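Local coordinates for putative aspartyl-tRNA synthetase (Leishmania major, PDB 6OD8), which probably charges tRNA(Asp) with L-aspartate at the expense of ATP, as a class II aminoacyl-tRNA synthetase of the aspartate type, at residues L262-F265 / N266-A269; R232-L235 / I236-F240. All blocks are in the same frame, centred on the assembly; numbering follows the deposited sequence.

Interaction 1: L262-F265 / N266-A269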
ATOM      1  N   LEU A 262       4.570  18.262  15.668  1.00 21.29           N
ATOM      2  CA  LEU A 262       5.816  17.561  15.940  1.00 25.90           C
ATOM      3  C   LEU A 262       6.982  18.528  15.843  1.00 24.14           C
ATOM      4  O   LEU A 262       6.915  19.533  15.129  1.00 22.66           O
ATOM      5  CB  LEU A 262       6.005  16.387  14.986  1.00 25.79           C
ATOM      6  CG  LEU A 262       6.028  16.718  13.507  1.00 27.12           C
ATOM      7  CD1 LEU A 262       7.240  16.033  12.835  1.00 23.59           C
ATOM      8  CD2 LEU A 262       4.719  16.273  12.861  1.00 30.76           C
ATOM      9  N   GLU A 263       8.034  18.244  16.618  1.00 21.21           N
ATOM     10  CA  GLU A 263       9.270  19.003  16.495  1.00 21.77           C
ATOM     11  C   GLU A 263       9.990  18.559  15.230  1.00 20.77           C
ATOM     12  O   GLU A 263      10.240  17.365  15.039  1.00 27.10           O
ATOM     13  CB  GLU A 263      10.176  18.794  17.717  1.00 32.66           C
ATOM     14  CG  GLU A 263       9.605  19.301  19.021  1.00 38.51           C
ATOM     15  CD  GLU A 263      10.460  18.937  20.231  1.00 48.02           C
ATOM     16  OE1 GLU A 263      10.071  19.319  21.353  1.00 53.96           O
ATOM     17  OE2 GLU A 263      11.507  18.269  20.069  1.00 48.10           O
ATOM     18  N   TYR A 264      10.333  19.518  14.368  1.00 22.68           N
ATOM     19  CA  TYR A 264      10.908  19.209  13.057  1.00 21.69           C
ATOM     20  C   TYR A 264      12.178  20.035  12.944  1.00 21.76           C
ATOM     21  O   TYR A 264      12.158  21.136  12.399  1.00 24.99           O
ATOM     22  CB  TYR A 264       9.937  19.498  11.917  1.00 20.24           C
ATOM     23  CG  TYR A 264      10.377  18.887  10.586  1.00 21.21           C
ATOM     24  CD1 TYR A 264      10.152  17.540  10.304  1.00 20.54           C
ATOM     25  CD2 TYR A 264      11.056  19.655   9.630  1.00 21.25           C
ATOM     26  CE1 TYR A 264      10.577  16.983   9.097  1.00 21.14           C
ATOM     27  CE2 TYR A 264      11.464  19.107   8.419  1.00 18.11           C
ATOM     28  CZ  TYR A 264      11.220  17.772   8.161  1.00 19.43           C
ATOM     29  OH  TYR A 264      11.609  17.241   6.957  1.00 20.95           O
ATOM     30  N   PHE A 265      13.277  19.495  13.469  1.00 24.69           N
ATOM     31  CA  PHE A 265      14.571  20.186  13.500  1.00 25.93           C
ATOM     32  C   PHE A 265      14.356  21.510  14.226  1.00 23.99           C
ATOM     33  O   PHE A 265      13.896  21.478  15.382  1.00 25.05           O
ATOM     34  CB  PHE A 265      15.148  20.261  12.083  1.00 26.59           C
ATOM     35  CG  PHE A 265      15.361  18.903  11.462  1.00 25.43           C
ATOM     36  CD1 PHE A 265      16.450  18.121  11.835  1.00 24.23           C
ATOM     37  CD2 PHE A 265      14.463  18.396  10.541  1.00 23.04           C
ATOM     38  CE1 PHE A 265      16.633  16.856  11.300  1.00 23.31           C
ATOM     39  CE2 PHE A 265      14.635  17.125   9.997  1.00 27.79           C
ATOM     40  CZ  PHE A 265      15.742  16.357  10.375  1.00 27.54           C
ATOM     41  N   ASN A 266      14.676  22.655  13.632  1.00 24.22           N
ATOM     42  CA  ASN A 266      14.592  23.981  14.218  0.51 31.31           C
ATOM     43  C   ASN A 266      13.201  24.579  14.134  1.00 30.43           C
ATOM     44  O   ASN A 266      13.067  25.784  14.340  1.00 32.52           O
ATOM     45  CB  ASN A 266      15.582  24.913  13.505  0.51 30.71           C
ATOM     46  CG  ASN A 266      15.336  24.988  11.993  0.51 33.18           C
ATOM     47  OD1 ASN A 266      14.818  24.044  11.383  0.51 31.41           O
ATOM     48  ND2 ASN A 266      15.708  26.115  11.385  0.51 32.56           N
ATOM     49  N   ARG A 267      12.191  23.806  13.752  1.00 28.31           N
ATOM     50  CA  ARG A 267      10.859  24.352  13.561  1.00 26.22           C
ATOM     51  C   ARG A 267       9.852  23.287  13.972  1.00 25.57           C
ATOM     52  O   ARG A 267      10.220  22.217  14.473  1.00 23.68           O
ATOM     53  CB  ARG A 267      10.661  24.812  12.109  1.00 23.62           C
ATOM     54  CG  ARG A 267      10.968  23.774  11.039  1.00 23.35           C
ATOM     55  CD  ARG A 267      10.302  24.152   9.728  1.00 28.47           C
ATOM     56  NE  ARG A 267       8.850  23.985   9.836  1.00 28.58           N
ATOM     57  CZ  ARG A 267       7.947  24.561   9.047  1.00 25.59           C
ATOM     58  NH1 ARG A 267       8.322  25.381   8.082  1.00 21.59           N
ATOM     59  NH2 ARG A 267       6.647  24.305   9.233  1.00 22.67           N
ATOM     60  N   PHE A 268       8.577  23.582  13.768  1.00 25.71           N
ATOM     61  CA  PHE A 268       7.529  22.601  14.000  1.00 26.17           C
ATOM     62  C   PHE A 268       6.872  22.198  12.692  1.00 25.03           C
ATOM     63  O   PHE A 268       6.900  22.939  11.709  1.00 24.28           O
ATOM     64  CB  PHE A 268       6.486  23.137  14.966  1.00 21.32           C
ATOM     65  CG  PHE A 268       7.039  23.380  16.330  1.00 38.47           C
ATOM     66  CD1 PHE A 268       7.051  22.364  17.272  1.00 35.48           C
ATOM     67  CD2 PHE A 268       7.595  24.607  16.657  1.00 45.87           C
ATOM     68  CE1 PHE A 268       7.582  22.576  18.536  1.00 38.71           C
ATOM     69  CE2 PHE A 268       8.132  24.826  17.912  1.00 43.96           C
ATOM     70  CZ  PHE A 268       8.122  23.804  18.854  1.00 42.12           C
ATOM     71  N   ALA A 269       6.303  20.996  12.692  1.00 18.97           N
ATOM     72  CA  ALA A 269       5.522  20.511  11.579  1.00 22.90           C
ATOM     73  C   ALA A 269       4.314  19.774  12.148  1.00 17.58           C
ATOM     74  O   ALA A 269       4.099  19.743  13.364  1.00 20.17           O
ATOM     75  CB  ALA A 269       6.354  19.619  10.647  1.00 17.46           C
TER
HETATM   76  O   HOH W   1      11.773  22.772  17.240  1.00 51.29           O

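Interaction 2: R232-L235 / I236-F240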
ATOM      1  N   ARG A 232      -6.590  -2.327  -4.361  1.00 12.60           N
ATOM      2  CA  ARG A 232      -5.540  -1.966  -5.313  0.52 12.90           C
ATOM      3  C   ARG A 232      -5.727  -2.670  -6.653  1.00 15.11           C
ATOM      4  O   ARG A 232      -5.521  -2.071  -7.719  1.00 13.39           O
ATOM      5  CB  ARG A 232      -4.166  -2.300  -4.743  0.52 10.69           C
ATOM      6  CG  ARG A 232      -3.718  -1.456  -3.564  0.52 11.07           C
ATOM      7  CD  ARG A 232      -2.249  -1.757  -3.270  0.52 14.30           C
ATOM      8  NE  ARG A 232      -2.038  -3.200  -3.147  0.52 14.57           N
ATOM      9  CZ  ARG A 232      -2.226  -3.897  -2.029  0.52 18.90           C
ATOM     10  NH1 ARG A 232      -2.600  -3.278  -0.913  0.52 15.88           N
ATOM     11  NH2 ARG A 232      -2.007  -5.212  -2.016  0.52 16.49           N
ATOM     12  N   GLN A 233      -6.116  -3.942  -6.638  1.00 13.31           N
ATOM     13  CA  GLN A 233      -6.188  -4.647  -7.920  1.00 15.38           C
ATOM     14  C   GLN A 233      -7.279  -4.083  -8.811  1.00 16.22           C
ATOM     15  O   GLN A 233      -7.090  -3.968 -10.026  1.00 16.25           O
ATOM     16  CB  GLN A 233      -6.404  -6.146  -7.724  1.00 15.58           C
ATOM     17  CG  GLN A 233      -6.152  -6.909  -9.016  1.00 20.01           C
ATOM     18  CD  GLN A 233      -4.779  -6.600  -9.632  1.00 30.22           C
ATOM     19  OE1 GLN A 233      -3.739  -6.767  -8.982  1.00 24.69           O
ATOM     20  NE2 GLN A 233      -4.774  -6.143 -10.888  1.00 25.29           N
ATOM     21  N   PHE A 234      -8.443  -3.764  -8.244  1.00 16.34           N
ATOM     22  CA  PHE A 234      -9.483  -3.123  -9.047  1.00 15.40           C
ATOM     23  C   PHE A 234      -8.950  -1.873  -9.730  1.00 16.36           C
ATOM     24  O   PHE A 234      -9.178  -1.652 -10.925  1.00 17.17           O
ATOM     25  CB  PHE A 234     -10.692  -2.758  -8.188  1.00 13.07           C
ATOM     26  CG  PHE A 234     -11.766  -2.013  -8.962  1.00 15.19           C
ATOM     27  CD1 PHE A 234     -12.710  -2.717  -9.709  1.00 18.96           C
ATOM     28  CD2 PHE A 234     -11.809  -0.622  -8.974  1.00 16.11           C
ATOM     29  CE1 PHE A 234     -13.701  -2.042 -10.452  1.00 22.88           C
ATOM     30  CE2 PHE A 234     -12.786   0.060  -9.714  1.00 18.61           C
ATOM     31  CZ  PHE A 234     -13.735  -0.645 -10.446  1.00 20.61           C
ATOM     32  N   LEU A 235      -8.256  -1.025  -8.972  1.00 13.85           N
ATOM     33  CA  LEU A 235      -7.866   0.282  -9.494  1.00 10.89           C
ATOM     34  C   LEU A 235      -6.694   0.175 -10.467  1.00 14.82           C
ATOM     35  O   LEU A 235      -6.646   0.883 -11.480  1.00 16.17           O
ATOM     36  CB  LEU A 235      -7.530   1.201  -8.308  1.00 11.59           C
ATOM     37  CG  LEU A 235      -8.753   1.449  -7.400  1.00 13.11           C
ATOM     38  CD1 LEU A 235      -8.280   2.010  -6.039  1.00 16.12           C
ATOM     39  CD2 LEU A 235      -9.762   2.384  -8.060  1.00 16.21           C
ATOM     40  N   ILE A 236      -5.733  -0.697 -10.170  1.00 13.12           N
ATOM     41  CA  ILE A 236      -4.681  -1.007 -11.142  1.00 16.84           C
ATOM     42  C   ILE A 236      -5.284  -1.480 -12.459  1.00 19.53           C
ATOM     43  O   ILE A 236      -4.838  -1.073 -13.536  1.00 17.50           O
ATOM     44  CB  ILE A 236      -3.708  -2.057 -10.553  1.00 17.76           C
ATOM     45  CG1 ILE A 236      -2.866  -1.445  -9.440  1.00 17.91           C
ATOM     46  CG2 ILE A 236      -2.814  -2.676 -11.649  1.00 16.38           C
ATOM     47  CD1 ILE A 236      -2.197  -2.498  -8.545  1.00 14.45           C
ATOM     48  N   ASP A 237      -6.285  -2.375 -12.394  1.00 14.81           N
ATOM     49  CA  ASP A 237      -6.978  -2.856 -13.590  1.00 18.90           C
ATOM     50  C   ASP A 237      -7.580  -1.711 -14.385  1.00 18.15           C
ATOM     51  O   ASP A 237      -7.706  -1.809 -15.609  1.00 19.45           O
ATOM     52  CB  ASP A 237      -8.125  -3.817 -13.228  1.00 20.96           C
ATOM     53  CG  ASP A 237      -7.668  -5.223 -12.887  1.00 29.54           C
ATOM     54  OD1 ASP A 237      -6.474  -5.546 -13.041  1.00 23.67           O
ATOM     55  OD2 ASP A 237      -8.542  -6.008 -12.442  1.00 38.12           O
ATOM     56  N   LYS A 238      -8.027  -0.652 -13.700  1.00 19.38           N
ATOM     57  CA  LYS A 238      -8.621   0.519 -14.327  1.00 24.75           C
ATOM     58  C   LYS A 238      -7.605   1.634 -14.567  1.00 24.10           C
ATOM     59  O   LYS A 238      -8.006   2.789 -14.755  1.00 21.94           O
ATOM     60  CB  LYS A 238      -9.776   1.042 -13.470  1.00 22.20           C
ATOM     61  CG  LYS A 238     -10.857   0.013 -13.164  1.00 23.19           C
ATOM     62  CD  LYS A 238     -11.757  -0.192 -14.358  1.00 37.78           C
ATOM     63  CE  LYS A 238     -12.864  -1.183 -14.061  1.00 46.14           C
ATOM     64  NZ  LYS A 238     -13.696  -1.404 -15.277  1.00 51.50           N
ATOM     65  N   ASP A 239      -6.312   1.309 -14.539  1.00 20.26           N
ATOM     66  CA  ASP A 239      -5.220   2.230 -14.885  1.00 20.60           C
ATOM     67  C   ASP A 239      -5.131   3.413 -13.915  1.00 18.64           C
ATOM     68  O   ASP A 239      -4.847   4.543 -14.317  1.00 18.64           O
ATOM     69  CB  ASP A 239      -5.356   2.712 -16.336  1.00 32.17           C
ATOM     70  CG  ASP A 239      -4.093   3.370 -16.858  1.00 51.98           C
ATOM     71  OD1 ASP A 239      -4.222   4.338 -17.638  1.00 57.56           O
ATOM     72  OD2 ASP A 239      -2.977   2.934 -16.480  1.00 58.94           O
ATOM     73  N   PHE A 240      -5.375   3.157 -12.627  1.00 13.57           N
ATOM     74  CA  PHE A 240      -5.067   4.129 -11.576  1.00 15.31           C
ATOM     75  C   PHE A 240      -3.619   3.941 -11.155  1.00 19.95           C
ATOM     76  O   PHE A 240      -3.157   2.809 -10.991  1.00 19.93           O
ATOM     77  CB  PHE A 240      -5.957   3.959 -10.335  1.00 11.39           C
ATOM     78  CG  PHE A 240      -7.358   4.473 -10.502  1.00 14.42           C
ATOM     79  CD1 PHE A 240      -7.777   5.616  -9.834  1.00 18.12           C
ATOM     80  CD2 PHE A 240      -8.260   3.799 -11.308  1.00 15.36           C
ATOM     81  CE1 PHE A 240      -9.090   6.092  -9.994  1.00 11.12           C
ATOM     82  CE2 PHE A 240      -9.553   4.254 -11.478  1.00 13.66           C
ATOM     83  CZ  PHE A 240      -9.968   5.404 -10.815  1.00 15.57           C
TER

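Interaction 1: L262-F265 / N266-A269
Tyr-264 and Ala-269 meet through their CB atoms, 3.8 Å apart, on one face of a tight antiparallel hairpin. Leu-262 lies on the same face and brings its CG to 4.1 Å from Ala-269 CB; the small methyl touches both, the leucine and the tyrosine lying in roughly perpendicular directions from it. The Tyr-264 ring leads away from the partner strand because CG is anti to the backbone N (chi1 -166°); Arg-267 CG lies at the ring's edge, near its plane, while Phe-265 CD2 covers part of one face, 3.7 Å above it. Arg-267 curls forward along its own strand, the bend at chi3 bringing NE and NH2 side-on to Phe-268 O, which lies close to the guanidinium plane. On the other face Glu-263 and Phe-268 run side by side in the same direction, with Glu-263 CG 3.9 Å from Phe-268 CE1 and the carboxylate and ring planes 76° apart.

Backbone bonds pair Leu-262 with Ala-269 and Tyr-264 with Arg-267, two in each pair, and the Tyr-264 to Arg-267 turn is type II', making this a two-residue beta hairpin. Phe-265 takes the positive phi (57°) that such a turn requires at its first corner. A water donates to both Phe-265 O and Arg-267 O.

In the small antiparallel sheet, strand 248-249 flanks strand 267-271, and its Ile-248 supports Tyr-264 and Ala-269. The second subunit meets the opposite edge, strand 261-264: Glu-263 makes backbone hydrogen bonds to it, and Leu-262 packs on Leu-262 of that chain. Thr-309 OG1 and the backbone O of Asp-552, both of the second subunit, hydrogen-bond to Tyr-264 OH, and Phe-260 of that chain lies nearly parallel to the tyrosine ring.

Interaction 2: R232-L235 / I236-F240
Leu-235 and Phe-240 form the tightly packed part of this helix end: Leu-235 CD2 sits over the centre of the Phe-240 ring, 3.8 Å from its centroid and 9° off the normal, a clear CH-pi contact. The two CB atoms also touch. Behind them, Phe-240 N donates to Leu-235 O (2.8 Å) and Asp-239 N to Ile-236 O, the paired bonds of a Schellman motif, with Asp-239 at positive phi as the C' residue.

The exposed Asp-237 and Lys-238 make the solvent side, where a lysine chain and one polar bond replace the close-packed core. Lys-238 bends at chi2 (-77°) and lays its aliphatic chain across the buried Phe-234 ring, CG displaced toward the rim at 4.2 Å from the centroid. One residue earlier in each segment, Gln-233 NE2 donates a hydrogen bond to Asp-237 OD1 (2.8 Å); the oxygen lies in the amide plane but is approached from above the carboxylate plane.

The segment ends helix 215-237, consistent with motif 1 of class II synthetases, the long helix and following strand of the dimer interface. Phe-240 packs against strands 289-297 and 310-319 and on Val-330 of helix 325-342, whose Tyr-337 meets Phe-234 edge-to-face. Asp-239 forms a salt bridge with Arg-289 at the start of strand 289-297, while Arg-232 pairs with Glu-242 of the second subunit, placing this helix end at the dimer interface.

How the interactions relate
Interaction 2 precedes interaction 1 along the chain, and both belong to the class II catalytic domain. Their centres are 37 Å apart and their nearest atoms about 25 Å, so neither touches the other. What they share is the second subunit: the 262-269 hairpin meets it at a site whose centre is about 33 Å from the chain centre, whereas the 232-240 helix end, centred about 19 Å from that point, reaches it beside the large mixed sheet. The two contacts thus mark separate points of one dimer interface, interaction 2 at the end of the probable motif 1 helix and interaction 1 at an outlying hairpin.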